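Long-range contact in oxidoreductase, Gfo/Idh/MocA family (Vibrio cholerae, PDB 1XEA), which is probably an oxidoreductase of the Gfo/Idh/MocA family that binds a nicotinamide dinucleotide through its Rossmann domain: residues A[145-150]-A[226-231]. Residues are numbered along the deposited sequence; the frame is centred on the assembly and turned at random.
Sequences RSLRWE and VTASYD
R145 reaches along 226-231 to D231, just ahead of strand 146-152. Its CB lies near the carbonyl oxygen of S229. CG passes the carbonyl carbon of Y230 and OD1 of D231; a bend at chi2 (-62°) then carries CD beside that same oxygen. NE forms a salt bridge with D231 OD2 at 3.3 Å, entering from above the carboxylate plane, and beyond it CZ and NH2 still lie near OD2, NH2 at 3.6 Å; a long, charged chain suits this partly exposed position beside the strands. R145 and S146 both face S229 in a classic beta bulge, and S229 O accepts both their backbone N-H groups. Small hydroxyl residues suit the S146-S229 pair, whose OG atoms are hydrogen-bonded at 2.9 Å. Farther along, R148 N donates to T227 O at 2.7 Å, almost straight at 173°. On the apolar side, branched V226 puts CG2 over the six-membered ring of W149, a CH-pi contact 3.7 Å from its centroid. L147 CD1 meets the methyl of A228. This side packs against helices 134-138 and 160-175, while R148 and E150 face a second subunit; within the mixed sheet, strand 146-152 runs between 209-216 and 223-230.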
ATOM      1  N   ARG A 145      -8.878  22.522   7.516  1.00 35.53           N
ATOM      2  CA  ARG A 145     -10.273  22.561   7.103  1.00 37.08           C
ATOM      3  C   ARG A 145     -11.000  21.372   7.714  1.00 35.06           C
ATOM      4  O   ARG A 145     -12.227  21.331   7.751  1.00 35.99           O
ATOM      5  CB  ARG A 145     -10.400  22.532   5.578  1.00 39.04           C
ATOM      6  CG  ARG A 145      -9.833  23.762   4.900  1.00 43.68           C
ATOM      7  CD  ARG A 145     -10.583  25.014   5.323  1.00 47.46           C
ATOM      8  NE  ARG A 145      -9.827  26.235   5.039  1.00 51.01           N
ATOM      9  CZ  ARG A 145      -9.372  27.071   5.971  1.00 52.66           C
ATOM     10  NH1 ARG A 145      -9.600  26.815   7.256  1.00 52.27           N
ATOM     11  NH2 ARG A 145      -8.693  28.161   5.619  1.00 51.69           N
ATOM     12  N   SER A 146     -10.228  20.406   8.197  1.00 34.73           N
ATOM     13  CA  SER A 146     -10.787  19.221   8.834  1.00 35.27           C
ATOM     14  C   SER A 146      -9.662  18.357   9.412  1.00 33.61           C
ATOM     15  O   SER A 146      -8.523  18.395   8.941  1.00 33.22           O
ATOM     16  CB  SER A 146     -11.633  18.417   7.830  1.00 36.51           C
ATOM     17  OG  SER A 146     -10.910  17.333   7.267  1.00 41.69           O
ATOM     18  N   LEU A 147      -9.988  17.605  10.453  1.00 31.36           N
ATOM     19  CA  LEU A 147      -9.037  16.720  11.103  1.00 31.20           C
ATOM     20  C   LEU A 147      -9.837  15.573  11.719  1.00 33.43           C
ATOM     21  O   LEU A 147     -10.703  15.800  12.564  1.00 34.52           O
ATOM     22  CB  LEU A 147      -8.253  17.463  12.195  1.00 27.28           C
ATOM     23  CG  LEU A 147      -7.313  16.607  13.061  1.00 24.80           C
ATOM     24  CD1 LEU A 147      -6.167  16.090  12.216  1.00 24.17           C
ATOM     25  CD2 LEU A 147      -6.799  17.411  14.237  1.00 21.53           C
ATOM     26  N   ARG A 148      -9.556  14.349  11.286  1.00 34.82           N
ATOM     27  CA  ARG A 148     -10.262  13.178  11.783  1.00 34.96           C
ATOM     28  C   ARG A 148      -9.302  12.203  12.430  1.00 36.45           C
ATOM     29  O   ARG A 148      -8.352  11.727  11.805  1.00 38.67           O
ATOM     30  CB  ARG A 148     -10.996  12.476  10.638  1.00 34.61           C
ATOM     31  CG  ARG A 148     -11.680  11.178  11.035  1.00 35.63           C
ATOM     32  CD  ARG A 148     -12.529  10.642   9.896  1.00 36.17           C
ATOM     33  NE  ARG A 148     -11.735  10.168   8.775  1.00 38.93           N
ATOM     34  CZ  ARG A 148     -12.139  10.188   7.508  1.00 41.45           C
ATOM     35  NH1 ARG A 148     -13.340  10.668   7.192  1.00 40.38           N
ATOM     36  NH2 ARG A 148     -11.336   9.720   6.556  1.00 42.66           N
ATOM     37  N   TRP A 149      -9.559  11.892  13.690  1.00 37.14           N
ATOM     38  CA  TRP A 149      -8.711  10.964  14.406  1.00 35.68           C
ATOM     39  C   TRP A 149      -9.510   9.680  14.670  1.00 36.06           C
ATOM     40  O   TRP A 149     -10.500   9.703  15.388  1.00 35.84           O
ATOM     41  CB  TRP A 149      -8.262  11.616  15.716  1.00 32.88           C
ATOM     42  CG  TRP A 149      -6.985  11.053  16.243  1.00 31.15           C
ATOM     43  CD1 TRP A 149      -6.771   9.772  16.676  1.00 29.62           C
ATOM     44  CD2 TRP A 149      -5.734  11.726  16.345  1.00 28.87           C
ATOM     45  NE1 TRP A 149      -5.467   9.609  17.038  1.00 27.46           N
ATOM     46  CE2 TRP A 149      -4.804  10.794  16.847  1.00 27.97           C
ATOM     47  CE3 TRP A 149      -5.303  13.030  16.061  1.00 27.28           C
ATOM     48  CZ2 TRP A 149      -3.465  11.121  17.071  1.00 27.15           C
ATOM     49  CZ3 TRP A 149      -3.975  13.350  16.286  1.00 24.47           C
ATOM     50  CH2 TRP A 149      -3.074  12.399  16.786  1.00 26.61           C
ATOM     51  N   GLU A 150      -9.093   8.576  14.060  1.00 37.84           N
ATOM     52  CA  GLU A 150      -9.750   7.286  14.245  1.00 38.76           C
ATOM     53  C   GLU A 150      -8.835   6.369  15.064  1.00 38.22           C
ATOM     54  O   GLU A 150      -7.635   6.269  14.799  1.00 38.14           O
ATOM     55  CB  GLU A 150     -10.019   6.626  12.888  1.00 40.57           C
ATOM     56  CG  GLU A 150     -10.938   7.415  11.963  1.00 45.16           C
ATOM     57  CD  GLU A 150     -11.200   6.716  10.631  1.00 46.84           C
ATOM     58  OE1 GLU A 150     -11.712   5.573  10.641  1.00 47.65           O
ATOM     59  OE2 GLU A 150     -10.895   7.315   9.573  1.00 47.70           O
ATOM     60  N   VAL A 226      -5.119   8.848  11.174  1.00 32.03           N
ATOM     61  CA  VAL A 226      -5.327  10.280  11.317  1.00 30.66           C
ATOM     62  C   VAL A 226      -5.395  10.886   9.913  1.00 31.12           C
ATOM     63  O   VAL A 226      -4.544  10.620   9.062  1.00 32.19           O
ATOM     64  CB  VAL A 226      -4.204  10.923  12.120  1.00 28.37           C
ATOM     65  CG1 VAL A 226      -4.507  12.390  12.339  1.00 26.51           C
ATOM     66  CG2 VAL A 226      -4.044  10.199  13.426  1.00 27.37           C
ATOM     67  N   THR A 227      -6.432  11.679   9.682  1.00 30.29           N
ATOM     68  CA  THR A 227      -6.648  12.321   8.401  1.00 30.73           C
ATOM     69  C   THR A 227      -6.784  13.803   8.626  1.00 31.90           C
ATOM     70  O   THR A 227      -7.611  14.238   9.429  1.00 32.48           O
ATOM     71  CB  THR A 227      -7.949  11.863   7.743  1.00 30.35           C
ATOM     72  OG1 THR A 227      -7.890  10.462   7.479  1.00 33.32           O
ATOM     73  CG2 THR A 227      -8.176  12.615   6.456  1.00 28.76           C
ATOM     74  N   ALA A 228      -5.980  14.584   7.918  1.00 31.55           N
ATOM     75  CA  ALA A 228      -6.036  16.031   8.055  1.00 31.14           C
ATOM     76  C   ALA A 228      -6.220  16.671   6.694  1.00 32.06           C
ATOM     77  O   ALA A 228      -5.661  16.209   5.706  1.00 34.23           O
ATOM     78  CB  ALA A 228      -4.752  16.531   8.695  1.00 30.42           C
ATOM     79  N   SER A 229      -7.002  17.733   6.613  1.00 32.83           N
ATOM     80  CA  SER A 229      -7.142  18.357   5.316  1.00 33.94           C
ATOM     81  C   SER A 229      -7.099  19.871   5.395  1.00 33.84           C
ATOM     82  O   SER A 229      -7.556  20.481   6.361  1.00 33.88           O
ATOM     83  CB  SER A 229      -8.429  17.901   4.634  1.00 34.24           C
ATOM     84  OG  SER A 229      -9.533  18.649   5.090  1.00 39.38           O
ATOM     85  N   TYR A 230      -6.521  20.462   4.360  1.00 34.01           N
ATOM     86  CA  TYR A 230      -6.397  21.901   4.239  1.00 33.33           C
ATOM     87  C   TYR A 230      -6.975  22.208   2.876  1.00 34.09           C
ATOM     88  O   TYR A 230      -7.688  21.385   2.304  1.00 36.26           O
ATOM     89  CB  TYR A 230      -4.930  22.307   4.271  1.00 32.22           C
ATOM     90  CG  TYR A 230      -4.210  21.922   5.537  1.00 31.60           C
ATOM     91  CD1 TYR A 230      -3.761  20.617   5.744  1.00 31.62           C
ATOM     92  CD2 TYR A 230      -3.972  22.867   6.533  1.00 30.97           C
ATOM     93  CE1 TYR A 230      -3.089  20.272   6.911  1.00 33.12           C
ATOM     94  CE2 TYR A 230      -3.304  22.528   7.702  1.00 32.27           C
ATOM     95  CZ  TYR A 230      -2.865  21.236   7.884  1.00 31.78           C
ATOM     96  OH  TYR A 230      -2.189  20.912   9.034  1.00 33.70           O
ATOM     97  N   ASP A 231      -6.682  23.380   2.336  1.00 33.88           N
ATOM     98  CA  ASP A 231      -7.200  23.670   1.013  1.00 35.33           C
ATOM     99  C   ASP A 231      -6.274  23.032  -0.006  1.00 33.88           C
ATOM    100  O   ASP A 231      -5.092  23.344  -0.059  1.00 32.43           O
ATOM    101  CB  ASP A 231      -7.326  25.179   0.778  1.00 40.29           C
ATOM    102  CG  ASP A 231      -8.441  25.807   1.612  1.00 45.35           C
ATOM    103  OD1 ASP A 231      -9.595  25.288   1.577  1.00 48.04           O
ATOM    104  OD2 ASP A 231      -8.162  26.820   2.302  1.00 47.45           O
TER
HETATM  105  O   HOH W   1      -8.740   9.052   9.985  1.00 21.93           O